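Local structure of 4-hydroxy-tetrahydrodipicolinate synthase (Methylacidiphilum fumariolicum SolV, 6T3T) at residues N80-A83 and E84-L88. The protein probably catalyses the condensation of pyruvate with L-aspartate-beta-semialdehyde to 4-hydroxy-tetrahydrodipicolinate, a step of lysine biosynthesis. Numbering follows the deposited sequence.
Sequences NSTA and EAIHL
S81 caps the first turn of helix 82-95: its OG accepts the backbone N-H of E84 over 3.2 Å, in a nearly straight bond (169° at the hydrogen). The hydroxyl stands anti to the S81 backbone N (chi1 164°), which sets it beside the carbonyl carbon, where it meets the E84 N-H, with OG 3.8 Å from E84 CB. Replacing S81 by an alanine removes this acceptor and would probably leave the E84 amide without its capping mate, the first turn freer to fray. The carbonyl of the same residue takes the next amide, A85 N to S81 O at 2.9 Å, and the i to i+4 pattern runs on through I86 N to T82 O and H87 N to A83 O, both 3.0 Å. I86 lays CG1 alongside T82 O at 3.4 Å, while its CD1 comes within 4.3 Å of T82 CG2. Further out, S79 OG is hydrogen-bonded to both S81 N and E84 OE1, T82 OG1 is hydrogen-bonded to H118 ND1 of helix 112-125, and P49 of a second subunit packs on S81. The arrangement is a serine N-cap opening the helix of the beta-alpha-beta unit 72-76, 82-95, 99-103 of the TIM barrel.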
ATOM      1  N   ASN A  80     -15.319 -18.947   3.068  1.00 18.62           N
ATOM      2  CA  ASN A  80     -14.626 -18.509   4.275  1.00 21.86           C
ATOM      3  C   ASN A  80     -15.124 -19.252   5.511  1.00 19.14           C
ATOM      4  O   ASN A  80     -14.723 -18.917   6.628  1.00 19.45           O
ATOM      5  CB  ASN A  80     -14.753 -16.994   4.469  1.00 20.73           C
ATOM      6  CG  ASN A  80     -16.182 -16.548   4.648  1.00 21.49           C
ATOM      7  OD1 ASN A  80     -17.116 -17.354   4.580  1.00 22.54           O
ATOM      8  ND2 ASN A  80     -16.364 -15.255   4.889  1.00 23.12           N
ATOM      9  N   SER A  81     -16.022 -20.216   5.323  1.00 18.63           N
ATOM     10  CA  SER A  81     -16.381 -21.204   6.331  1.00 21.09           C
ATOM     11  C   SER A  81     -15.782 -22.546   5.933  1.00 22.61           C
ATOM     12  O   SER A  81     -16.109 -23.090   4.863  1.00 19.42           O
ATOM     13  CB  SER A  81     -17.895 -21.330   6.464  1.00 18.72           C
ATOM     14  OG  SER A  81     -18.213 -22.526   7.163  1.00 24.32           O
ATOM     15  N   THR A  82     -14.919 -23.080   6.798  1.00 17.72           N
ATOM     16  CA  THR A  82     -14.292 -24.362   6.514  1.00 20.40           C
ATOM     17  C   THR A  82     -15.344 -25.452   6.348  1.00 20.09           C
ATOM     18  O   THR A  82     -15.256 -26.269   5.433  1.00 18.92           O
ATOM     19  CB  THR A  82     -13.306 -24.696   7.630  1.00 21.58           C
ATOM     20  OG1 THR A  82     -12.378 -23.607   7.776  1.00 20.31           O
ATOM     21  CG2 THR A  82     -12.554 -25.994   7.364  1.00 16.63           C
ATOM     22  N   ALA A  83     -16.363 -25.465   7.210  1.00 22.47           N
ATOM     23  CA  ALA A  83     -17.413 -26.473   7.077  1.00 22.79           C
ATOM     24  C   ALA A  83     -18.136 -26.365   5.739  1.00 24.13           C
ATOM     25  O   ALA A  83     -18.356 -27.377   5.067  1.00 18.51           O
ATOM     26  CB  ALA A  83     -18.401 -26.351   8.240  1.00 25.47           C
ATOM     27  N   GLU A  84     -18.488 -25.146   5.316  1.00 23.17           N
ATOM     28  CA  GLU A  84     -19.196 -25.006   4.046  1.00 25.57           C
ATOM     29  C   GLU A  84     -18.323 -25.406   2.867  1.00 25.95           C
ATOM     30  O   GLU A  84     -18.838 -25.926   1.867  1.00 20.19           O
ATOM     31  CB  GLU A  84     -19.717 -23.594   3.829  1.00 23.24           C
ATOM     32  CG  GLU A  84     -20.614 -23.568   2.597  1.00 24.97           C
ATOM     33  CD  GLU A  84     -21.107 -22.179   2.199  1.00 42.23           C
ATOM     34  OE1 GLU A  84     -20.501 -21.166   2.612  1.00 41.22           O
ATOM     35  OE2 GLU A  84     -22.133 -22.108   1.473  1.00 51.44           O
ATOM     36  N   ALA A  85     -17.011 -25.123   2.942  1.00 20.12           N
ATOM     37  CA  ALA A  85     -16.098 -25.555   1.888  1.00 22.69           C
ATOM     38  C   ALA A  85     -16.025 -27.078   1.823  1.00 20.81           C
ATOM     39  O   ALA A  85     -15.973 -27.663   0.739  1.00 19.20           O
ATOM     40  CB  ALA A  85     -14.702 -24.948   2.106  1.00 21.45           C
ATOM     41  N   ILE A  86     -16.003 -27.735   2.979  1.00 23.63           N
ATOM     42  CA  ILE A  86     -16.018 -29.196   3.007  1.00 22.68           C
ATOM     43  C   ILE A  86     -17.286 -29.721   2.348  1.00 24.15           C
ATOM     44  O   ILE A  86     -17.243 -30.610   1.487  1.00 24.86           O
ATOM     45  CB  ILE A  86     -15.881 -29.691   4.458  1.00 23.05           C
ATOM     46  CG1 ILE A  86     -14.436 -29.531   4.934  1.00 16.40           C
ATOM     47  CG2 ILE A  86     -16.411 -31.140   4.607  1.00 20.67           C
ATOM     48  CD1 ILE A  86     -14.276 -29.776   6.445  1.00 20.09           C
ATOM     49  N   HIS A  87     -18.427 -29.131   2.692  1.00 20.27           N
ATOM     50  CA  HIS A  87     -19.694 -29.597   2.139  1.00 23.71           C
ATOM     51  C   HIS A  87     -19.733 -29.398   0.636  1.00 22.99           C
ATOM     52  O   HIS A  87     -20.057 -30.327  -0.111  1.00 24.99           O
ATOM     53  CB  HIS A  87     -20.863 -28.874   2.819  1.00 27.53           C
ATOM     54  CG  HIS A  87     -22.212 -29.269   2.292  1.00 38.68           C
ATOM     55  ND1 HIS A  87     -22.776 -30.506   2.534  1.00 44.29           N
ATOM     56  CD2 HIS A  87     -23.108 -28.592   1.532  1.00 41.07           C
ATOM     57  CE1 HIS A  87     -23.959 -30.572   1.945  1.00 40.99           C
ATOM     58  NE2 HIS A  87     -24.182 -29.426   1.328  1.00 36.68           N
ATOM     59  N   LEU A  88     -19.345 -28.203   0.170  1.00 26.21           N
ATOM     60  CA  LEU A  88     -19.278 -27.924  -1.265  1.00 22.07           C
ATOM     61  C   LEU A  88     -18.313 -28.867  -1.965  1.00 19.43           C
ATOM     62  O   LEU A  88     -18.608 -29.373  -3.054  1.00 23.64           O
ATOM     63  CB  LEU A  88     -18.824 -26.468  -1.511  1.00 18.22           C
ATOM     64  CG  LEU A  88     -19.902 -25.412  -1.288  1.00 26.70           C
ATOM     65  CD1 LEU A  88     -19.328 -23.970  -1.349  1.00 25.44           C
ATOM     66  CD2 LEU A  88     -21.062 -25.635  -2.276  1.00 20.94           C
TER